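Long-range contacts in PrgZ (Enterococcus faecalis, PDB 4FAJ), which binds pheromone peptides outside the cell as a membrane-anchored solute-binding protein and probably hands them on for uptake: residues 60-69 / 268-278; 297-306 / 352-360. One frame throughout, in Å; residues are numbered along the deposited sequence.

Contact 1 of 2, residues 60-69 / 268-278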
loop_
_atom_site.group_PDB
_atom_site.type_symbol
_atom_site.label_atom_id
_atom_site.label_comp_id
_atom_site.label_asym_id
_atom_site.label_seq_id
_atom_site.Cartn_x
_atom_site.Cartn_y
_atom_site.Cartn_z
ATOM N N GLN A 60 -27.671 -11.054 -7.447
ATOM C CA GLN A 60 -26.416 -10.933 -6.702
ATOM C C GLN A 60 -25.443 -10.062 -7.482
ATOM O O GLN A 60 -24.456 -10.548 -8.051
ATOM C CB GLN A 60 -25.821 -12.310 -6.390
ATOM C CG GLN A 60 -26.741 -13.202 -5.552
ATOM C CD GLN A 60 -27.008 -12.645 -4.155
ATOM O OE1 GLN A 60 -28.138 -12.303 -3.815
ATOM N NE2 GLN A 60 -25.970 -12.555 -3.346
ATOM N N VAL A 61 -25.726 -8.763 -7.501
ATOM C CA VAL A 61 -24.905 -7.794 -8.220
ATOM C C VAL A 61 -24.789 -6.529 -7.378
ATOM O O VAL A 61 -25.694 -6.202 -6.612
ATOM C CB VAL A 61 -25.504 -7.463 -9.612
ATOM C CG1 VAL A 61 -24.791 -6.280 -10.250
ATOM C CG2 VAL A 61 -25.438 -8.682 -10.524
ATOM N N ALA A 62 -23.663 -5.833 -7.505
ATOM C CA ALA A 62 -23.447 -4.576 -6.790
ATOM C C ALA A 62 -22.576 -3.666 -7.618
ATOM O O ALA A 62 -21.830 -4.130 -8.491
ATOM C CB ALA A 62 -22.784 -4.824 -5.435
ATOM N N THR A 63 -22.661 -2.374 -7.315
ATOM C CA THR A 63 -21.764 -1.375 -7.869
ATOM C C THR A 63 -21.086 -0.669 -6.698
ATOM O O THR A 63 -21.751 -0.037 -5.878
ATOM C CB THR A 63 -22.514 -0.377 -8.761
ATOM O OG1 THR A 63 -23.141 -1.092 -9.831
ATOM C CG2 THR A 63 -21.561 0.653 -9.340
ATOM N N LEU A 64 -19.767 -0.808 -6.630
ATOM C CA LEU A 64 -18.958 -0.274 -5.538
ATOM C C LEU A 64 -18.027 0.809 -6.076
ATOM O O LEU A 64 -18.054 1.122 -7.262
ATOM C CB LEU A 64 -18.149 -1.399 -4.879
ATOM C CG LEU A 64 -18.936 -2.645 -4.423
ATOM C CD1 LEU A 64 -17.989 -3.691 -3.833
ATOM C CD2 LEU A 64 -20.033 -2.297 -3.425
ATOM N N THR A 65 -17.205 1.386 -5.204
ATOM C CA THR A 65 -16.400 2.530 -5.587
ATOM C C THR A 65 -14.910 2.270 -5.438
ATOM O O THR A 65 -14.485 1.370 -4.713
ATOM C CB THR A 65 -16.781 3.789 -4.775
ATOM O OG1 THR A 65 -16.478 3.588 -3.393
ATOM C CG2 THR A 65 -18.261 4.090 -4.926
ATOM N N ALA A 66 -14.130 3.105 -6.115
ATOM C CA ALA A 66 -12.670 3.028 -6.114
ATOM C C ALA A 66 -12.151 4.459 -6.131
ATOM O O ALA A 66 -12.861 5.367 -6.587
ATOM C CB ALA A 66 -12.178 2.268 -7.354
ATOM N N GLY A 67 -10.922 4.661 -5.661
ATOM C CA GLY A 67 -10.340 6.009 -5.571
ATOM C C GLY A 67 -9.556 6.450 -6.800
ATOM O O GLY A 67 -9.401 7.649 -7.036
ATOM N N THR A 68 -9.046 5.486 -7.577
ATOM C CA THR A 68 -8.283 5.775 -8.801
ATOM C C THR A 68 -8.559 4.696 -9.843
ATOM O O THR A 68 -9.104 3.651 -9.499
ATOM C CB THR A 68 -6.747 5.773 -8.559
ATOM O OG1 THR A 68 -6.284 4.420 -8.416
ATOM C CG2 THR A 68 -6.336 6.610 -7.323
ATOM N N PRO A 69 -8.166 4.934 -11.114
ATOM C CA PRO A 69 -8.177 3.834 -12.079
ATOM C C PRO A 69 -7.206 2.732 -11.681
ATOM O O PRO A 69 -6.300 2.955 -10.880
ATOM C CB PRO A 69 -7.724 4.492 -13.384
ATOM C CG PRO A 69 -8.025 5.992 -13.175
ATOM C CD PRO A 69 -7.718 6.195 -11.734
ATOM N N SER A 268 -21.113 -16.117 -3.996
ATOM C CA SER A 268 -22.516 -15.838 -4.373
ATOM C C SER A 268 -22.670 -14.781 -5.453
ATOM O O SER A 268 -23.625 -14.823 -6.203
ATOM C CB SER A 268 -23.333 -15.388 -3.164
ATOM O OG SER A 268 -23.263 -16.335 -2.116
ATOM N N MET A 269 -21.764 -13.804 -5.509
ATOM C CA MET A 269 -21.948 -12.694 -6.432
ATOM C C MET A 269 -21.749 -13.136 -7.881
ATOM O O MET A 269 -20.783 -13.825 -8.198
ATOM C CB MET A 269 -20.994 -11.540 -6.101
ATOM C CG MET A 269 -21.226 -10.918 -4.730
ATOM S SD MET A 269 -22.822 -10.097 -4.553
ATOM C CE MET A 269 -22.623 -8.655 -5.597
ATOM N N ASP A 270 -22.674 -12.727 -8.747
ATOM C CA ASP A 270 -22.575 -12.968 -10.187
ATOM C C ASP A 270 -21.604 -11.976 -10.806
ATOM O O ASP A 270 -20.784 -12.331 -11.648
ATOM C CB ASP A 270 -23.933 -12.789 -10.856
ATOM C CG ASP A 270 -24.964 -13.827 -10.407
ATOM O OD1 ASP A 270 -24.592 -14.916 -9.920
ATOM O OD2 ASP A 270 -26.167 -13.536 -10.554
ATOM N N LYS A 271 -21.726 -10.719 -10.403
ATOM C CA LYS A 271 -20.767 -9.701 -10.803
ATOM C C LYS A 271 -20.788 -8.509 -9.869
ATOM O O LYS A 271 -21.781 -8.240 -9.178
ATOM C CB LYS A 271 -20.976 -9.240 -12.249
ATOM C CG LYS A 271 -22.383 -8.854 -12.600
ATOM C CD LYS A 271 -22.457 -8.127 -13.972
ATOM C CE LYS A 271 -22.603 -6.613 -13.776
ATOM N NZ LYS A 271 -22.313 -5.777 -14.993
ATOM N N ILE A 272 -19.657 -7.816 -9.857
ATOM C CA ILE A 272 -19.480 -6.606 -9.094
ATOM C C ILE A 272 -18.908 -5.568 -10.048
ATOM O O ILE A 272 -17.916 -5.836 -10.730
ATOM C CB ILE A 272 -18.519 -6.822 -7.896
ATOM C CG1 ILE A 272 -18.852 -8.115 -7.150
ATOM C CG2 ILE A 272 -18.564 -5.623 -6.963
ATOM C CD1 ILE A 272 -17.887 -8.446 -6.019
ATOM N N ASN A 273 -19.563 -4.414 -10.114
ATOM C CA ASN A 273 -19.112 -3.268 -10.908
ATOM C C ASN A 273 -18.352 -2.287 -10.027
ATOM O O ASN A 273 -18.610 -2.197 -8.829
ATOM C CB ASN A 273 -20.317 -2.565 -11.550
ATOM C CG ASN A 273 -21.180 -3.511 -12.365
ATOM O OD1 ASN A 273 -22.346 -3.770 -12.027
ATOM N ND2 ASN A 273 -20.609 -4.053 -13.422
ATOM N N PHE A 274 -17.393 -1.564 -10.607
ATOM C CA PHE A 274 -16.647 -0.548 -9.864
ATOM C C PHE A 274 -16.691 0.782 -10.610
ATOM O O PHE A 274 -16.632 0.799 -11.840
ATOM C CB PHE A 274 -15.205 -0.990 -9.640
ATOM C CG PHE A 274 -15.088 -2.217 -8.777
ATOM C CD1 PHE A 274 -14.882 -2.104 -7.407
ATOM C CD2 PHE A 274 -15.222 -3.482 -9.332
ATOM C CE1 PHE A 274 -14.798 -3.232 -6.603
ATOM C CE2 PHE A 274 -15.134 -4.618 -8.532
ATOM C CZ PHE A 274 -14.930 -4.483 -7.156
ATOM N N GLN A 275 -16.805 1.875 -9.853
ATOM C CA GLN A 275 -16.829 3.231 -10.386
ATOM C C GLN A 275 -15.873 4.108 -9.586
ATOM O O GLN A 275 -15.967 4.161 -8.365
ATOM C CB GLN A 275 -18.247 3.800 -10.290
ATOM C CG GLN A 275 -18.340 5.306 -10.510
ATOM C CD GLN A 275 -18.123 5.691 -11.947
ATOM O OE1 GLN A 275 -18.883 5.284 -12.820
ATOM N NE2 GLN A 275 -17.074 6.476 -12.209
ATOM N N VAL A 276 -14.967 4.807 -10.266
ATOM C CA VAL A 276 -14.066 5.730 -9.586
ATOM C C VAL A 276 -14.870 6.947 -9.121
ATOM O O VAL A 276 -15.663 7.502 -9.880
ATOM C CB VAL A 276 -12.882 6.184 -10.480
ATOM C CG1 VAL A 276 -12.022 7.205 -9.748
ATOM C CG2 VAL A 276 -12.026 4.984 -10.883
ATOM N N VAL A 277 -14.675 7.335 -7.863
ATOM C CA VAL A 277 -15.308 8.529 -7.302
ATOM C C VAL A 277 -14.228 9.513 -6.851
ATOM O O VAL A 277 -13.427 9.207 -5.967
ATOM C CB VAL A 277 -16.255 8.176 -6.139
ATOM C CG1 VAL A 277 -16.839 9.455 -5.476
ATOM C CG2 VAL A 277 -17.378 7.295 -6.648
ATOM N N LYS A 278 -14.187 10.672 -7.499
ATOM C CA LYS A 278 -13.227 11.716 -7.158
ATOM C C LYS A 278 -13.911 12.879 -6.438
ATOM O O LYS A 278 -13.258 13.618 -5.690
ATOM C CB LYS A 278 -12.564 12.253 -8.420
ATOM C CG LYS A 278 -11.884 11.210 -9.326
ATOM C CD LYS A 278 -10.348 11.297 -9.288
ATOM C CE LYS A 278 -9.731 11.308 -10.684
ATOM N NZ LYS A 278 -9.422 12.677 -11.160
HETATM O O HOH W 1 -28.208 -13.273 -9.005
#
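Strands 61-66 and 271-276 pair in parallel, their axes 4.4 Å apart at closest approach and twisted by 36°, and strand 61-66 forms the edge of a mixed four-stranded sheet. Ala-62, Leu-64 and Ala-66 each give a backbone N-H to strand 271-276, while the carbonyls of Ala-62, Leu-64 and Ala-66 accept in turn. The bond from Asn-273 N to Ala-62 O is 2.8 Å and nearly straight, at 174°. The one from Ala-62 N to Lys-271 O is weak.

The apolar face carries Ala-62, Leu-64, Ala-66, Ile-272, Phe-274 and Val-276. With CG anti to its own carbonyl carbon (chi1 -52°), Leu-64 brings CD1 to 3.7 Å from Ile-272 CG2. Its CB approaches Phe-274 CE1 obliquely. The ring of Phe-274 also meets Trp-253 of the next strand. Met-269 is bent at chi2 and chi3, which brings its CE to 3.8 Å from Ala-62 CB.

On the other face, Thr-63 OG1 rests on Asn-273 CB at 3.6 Å. Thr-65 CG2 meets Val-277 CG2 at 3.7 Å. Near the start of the pair, a water accepts from Gln-60 N and donates to Asp-270 OD2 at 2.6 Å. Backbone bonds thus fix the register, apolar groups line the Leu-64 face, and Lys-271 N is left buried without a polar partner.

Contact 2 of 2, residues 297-306 / 352-360. With ZN (zinc ion), chain G; ZN (zinc ion), chain F.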
loop_
_atom_site.group_PDB
_atom_site.type_symbol
_atom_site.label_atom_id
_atom_site.label_comp_id
_atom_site.label_asym_id
_atom_site.label_seq_id
_atom_site.Cartn_x
_atom_site.Cartn_y
_atom_site.Cartn_z
ATOM N N LEU A 297 -16.753 9.068 2.174
ATOM C CA LEU A 297 -17.088 10.297 2.905
ATOM C C LEU A 297 -15.877 10.967 3.573
ATOM O O LEU A 297 -14.964 10.299 4.048
ATOM C CB LEU A 297 -18.122 9.982 3.987
ATOM C CG LEU A 297 -19.489 9.467 3.544
ATOM C CD1 LEU A 297 -20.310 8.994 4.742
ATOM C CD2 LEU A 297 -20.257 10.523 2.753
ATOM N N ALA A 298 -15.902 12.302 3.607
ATOM C CA ALA A 298 -14.928 13.108 4.342
ATOM C C ALA A 298 -15.474 14.520 4.524
ATOM O O ALA A 298 -16.465 14.875 3.902
ATOM C CB ALA A 298 -13.614 13.156 3.596
ATOM N N GLY A 299 -14.811 15.312 5.366
ATOM C CA GLY A 299 -15.169 16.719 5.602
ATOM C C GLY A 299 -16.632 16.960 5.919
ATOM O O GLY A 299 -17.244 16.216 6.677
ATOM N N GLU A 300 -17.195 18.015 5.334
ATOM C CA GLU A 300 -18.582 18.378 5.589
ATOM C C GLU A 300 -19.559 17.242 5.248
ATOM O O GLU A 300 -20.590 17.104 5.901
ATOM C CB GLU A 300 -18.928 19.659 4.832
ATOM C CG GLU A 300 -20.371 20.141 4.947
ATOM C CD GLU A 300 -20.778 20.598 6.349
ATOM O OE1 GLU A 300 -19.893 20.789 7.227
ATOM O OE2 GLU A 300 -22.002 20.773 6.563
ATOM N N TYR A 301 -19.233 16.425 4.249
ATOM C CA TYR A 301 -20.098 15.308 3.862
ATOM C C TYR A 301 -20.137 14.262 4.981
ATOM O O TYR A 301 -21.194 13.737 5.311
ATOM C CB TYR A 301 -19.612 14.659 2.562
ATOM C CG TYR A 301 -19.400 15.625 1.417
ATOM C CD1 TYR A 301 -20.484 16.119 0.691
ATOM C CD2 TYR A 301 -18.123 16.041 1.055
ATOM C CE1 TYR A 301 -20.302 17.010 -0.377
ATOM C CE2 TYR A 301 -17.932 16.958 -0.010
ATOM C CZ TYR A 301 -19.025 17.421 -0.718
ATOM O OH TYR A 301 -18.851 18.289 -1.779
ATOM N N ALA A 302 -18.976 13.945 5.536
ATOM C CA ALA A 302 -18.899 13.007 6.669
ATOM C C ALA A 302 -19.631 13.578 7.884
ATOM O O ALA A 302 -20.378 12.867 8.553
ATOM C CB ALA A 302 -17.462 12.714 7.007
ATOM N N LYS A 303 -19.404 14.860 8.166
ATOM C CA LYS A 303 -20.106 15.568 9.247
ATOM C C LYS A 303 -21.630 15.393 9.157
ATOM O O LYS A 303 -22.293 15.090 10.157
ATOM C CB LYS A 303 -19.741 17.059 9.222
ATOM C CG LYS A 303 -20.118 17.826 10.494
ATOM C CD LYS A 303 -19.381 19.150 10.575
ATOM C CE LYS A 303 -19.188 19.616 12.018
ATOM N NZ LYS A 303 -20.454 20.080 12.627
ATOM N N GLN A 304 -22.191 15.560 7.964
ATOM C CA GLN A 304 -23.641 15.453 7.800
ATOM C C GLN A 304 -24.178 14.007 7.848
ATOM O O GLN A 304 -25.316 13.792 8.272
ATOM C CB GLN A 304 -24.085 16.152 6.512
ATOM C CG GLN A 304 -23.838 17.658 6.513
ATOM C CD GLN A 304 -24.363 18.350 7.765
ATOM O OE1 GLN A 304 -25.257 17.847 8.442
ATOM N NE2 GLN A 304 -23.806 19.515 8.072
ATOM N N TYR A 305 -23.381 13.027 7.424
ATOM C CA TYR A 305 -23.842 11.615 7.386
ATOM C C TYR A 305 -23.375 10.734 8.559
ATOM O O TYR A 305 -23.697 9.532 8.625
ATOM C CB TYR A 305 -23.458 10.976 6.045
ATOM C CG TYR A 305 -24.371 11.412 4.931
ATOM C CD1 TYR A 305 -24.079 12.523 4.159
ATOM C CD2 TYR A 305 -25.555 10.726 4.669
ATOM C CE1 TYR A 305 -24.942 12.940 3.144
ATOM C CE2 TYR A 305 -26.428 11.140 3.660
ATOM C CZ TYR A 305 -26.112 12.241 2.901
ATOM O OH TYR A 305 -26.967 12.651 1.897
ATOM N N LYS A 306 -22.648 11.357 9.486
ATOM C CA LYS A 306 -22.042 10.696 10.645
ATOM C C LYS A 306 -23.031 9.839 11.458
ATOM O O LYS A 306 -22.673 8.768 11.960
ATOM C CB LYS A 306 -21.429 11.777 11.560
ATOM C CG LYS A 306 -20.298 11.305 12.432
ATOM C CD LYS A 306 -19.421 12.481 12.881
ATOM C CE LYS A 306 -18.254 12.738 11.913
ATOM N NZ LYS A 306 -17.165 13.491 12.600
ATOM N N VAL A 352 -7.239 16.854 10.755
ATOM C CA VAL A 352 -8.090 15.674 10.940
ATOM C C VAL A 352 -9.476 16.035 11.494
ATOM O O VAL A 352 -10.472 15.397 11.131
ATOM C CB VAL A 352 -7.411 14.587 11.815
ATOM C CG1 VAL A 352 -6.033 14.168 11.211
ATOM C CG2 VAL A 352 -7.265 15.054 13.240
ATOM N N LYS A 353 -9.545 17.055 12.350
ATOM C CA LYS A 353 -10.825 17.481 12.944
ATOM C C LYS A 353 -11.739 18.197 11.943
ATOM O O LYS A 353 -12.953 17.955 11.907
ATOM C CB LYS A 353 -10.586 18.408 14.139
ATOM C CG LYS A 353 -10.059 17.703 15.391
ATOM C CD LYS A 353 -9.624 18.693 16.490
ATOM C CE LYS A 353 -10.737 19.657 16.878
ATOM N NZ LYS A 353 -12.046 18.963 17.088
ATOM N N LYS A 354 -11.158 19.075 11.136
ATOM C CA LYS A 354 -11.929 19.987 10.298
ATOM C C LYS A 354 -11.993 19.494 8.869
ATOM O O LYS A 354 -13.075 19.342 8.317
ATOM C CB LYS A 354 -11.314 21.389 10.343
ATOM C CG LYS A 354 -11.062 21.897 11.747
ATOM C CD LYS A 354 -10.241 23.184 11.756
ATOM C CE LYS A 354 -9.862 23.589 13.188
ATOM N NZ LYS A 354 -8.794 24.642 13.242
ATOM N N LEU A 355 -10.838 19.206 8.287
ATOM C CA LEU A 355 -10.771 18.804 6.889
ATOM C C LEU A 355 -11.268 17.378 6.652
ATOM O O LEU A 355 -12.102 17.158 5.784
ATOM C CB LEU A 355 -9.348 18.978 6.356
ATOM C CG LEU A 355 -9.156 18.844 4.846
ATOM C CD1 LEU A 355 -7.870 19.531 4.429
ATOM C CD2 LEU A 355 -9.149 17.395 4.417
ATOM N N LEU A 356 -10.773 16.414 7.425
ATOM C CA LEU A 356 -11.149 15.019 7.223
ATOM C C LEU A 356 -12.417 14.648 7.971
ATOM O O LEU A 356 -13.362 14.157 7.363
ATOM C CB LEU A 356 -10.016 14.093 7.638
ATOM C CG LEU A 356 -8.737 14.320 6.844
ATOM C CD1 LEU A 356 -7.646 13.444 7.410
ATOM C CD2 LEU A 356 -8.959 14.061 5.367
ATOM N N ASP A 357 -12.406 14.842 9.289
ATOM C CA ASP A 357 -13.594 14.732 10.134
ATOM C C ASP A 357 -14.343 13.400 9.956
ATOM O O ASP A 357 -15.573 13.360 9.920
ATOM C CB ASP A 357 -14.534 15.910 9.842
ATOM C CG ASP A 357 -15.537 16.149 10.946
ATOM O OD1 ASP A 357 -15.427 15.505 12.013
ATOM O OD2 ASP A 357 -16.437 16.994 10.742
ATOM N N ASN A 358 -13.594 12.310 9.869
ATOM C CA ASN A 358 -14.168 11.027 9.483
ATOM C C ASN A 358 -13.486 9.828 10.135
ATOM O O ASN A 358 -13.465 8.747 9.559
ATOM C CB ASN A 358 -14.064 10.890 7.962
ATOM C CG ASN A 358 -12.629 10.820 7.479
ATOM O OD1 ASN A 358 -11.684 10.931 8.272
ATOM N ND2 ASN A 358 -12.453 10.646 6.171
ATOM N N GLY A 359 -12.909 10.024 11.318
ATOM C CA GLY A 359 -12.266 8.940 12.037
ATOM C C GLY A 359 -10.787 8.786 11.736
ATOM O O GLY A 359 -10.123 7.940 12.325
ATOM N N SER A 360 -10.251 9.607 10.841
ATOM C CA SER A 360 -8.802 9.684 10.668
ATOM C C SER A 360 -8.215 10.306 11.933
ATOM O O SER A 360 -8.928 11.008 12.662
ATOM C CB SER A 360 -8.435 10.530 9.453
ATOM O OG SER A 360 -8.930 9.949 8.251
HETATM ZN ZN ZN G . -16.437 16.206 13.825
HETATM ZN ZN ZN F . -17.344 18.294 -3.090
#
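Leu-297 and Asn-358 open a contact in which residues 297-306, which carry helix 299-305, meet the C-terminal end of helix 348-356, the short segment axes lying at 99°. The latter helix finishes in a wider pi-type turn, with Asp-357 N bonded to Val-352 O, and Asp-357 then leaves helical geometry with positive phi. An Asx turn follows: Asn-358 OD1 accepts from Ser-360 N, and Ser-360 OG is a second donor to it. The other end of this amide faces the first segment, where Leu-297 O takes a weak but straight hydrogen bond from Asn-358 ND2, at 3.3 Å.

Ala-298 follows, its CB 3.8 Å from the same ND2. On the bound peptide, an apolar side chain packs against Ala-298 and an aromatic one against Leu-356. Gly-299 makes the close backbone link. Its N gives a 2.7 Å hydrogen bond to Leu-356 O, arriving from above the carbonyl plane. Its CA lies only 3.1 Å from Leu-355 O, a spacing that leaves little room for a side chain.

Tyr-301 points to another site: its OH binds a zinc ion with Glu-279 and Glu-421. Ala-302 CB meets Asp-357 O at 3.5 Å and also touches Asn-358 CB. The aliphatic chain of Lys-303 runs obliquely past Asp-357 OD2, from CB onward.

Lys-306 closes the segment. Its CG is anti to the backbone N (chi1 -155°), and the chain bends at chi3 as it reaches across to Asp-357. NZ forms a 2.7 Å salt bridge with OD1, 56° out of the carboxylate plane, and also donates to Asp-357 O. A second zinc ion lies 2.2 Å from Asp-357 OD1 but only 3.1 Å from Lys-306 NZ, so the two cations probably do not both hold this place fully.

In the fold
Contact 1 closes before contact 2 opens along the chain, and their centres lie 23 Å apart. They do not touch, but their nearest atoms are about 8 Å apart. Strand 294-297 lies between them: Pro-296 packs on Thr-65 and Val-277 of contact 1, and Leu-297 begins contact 2. Both reach the bound peptide, contact 1 through Thr-68 and contact 2 through Ala-298 and Leu-356. The zinc held by Tyr-301 adds a further tie. The side chain of Val-277 is about 9 Å from that ion. Segment 268-278 leads directly into its ligand Glu-279, and segment 297-306 supplies Tyr-301 to the same site.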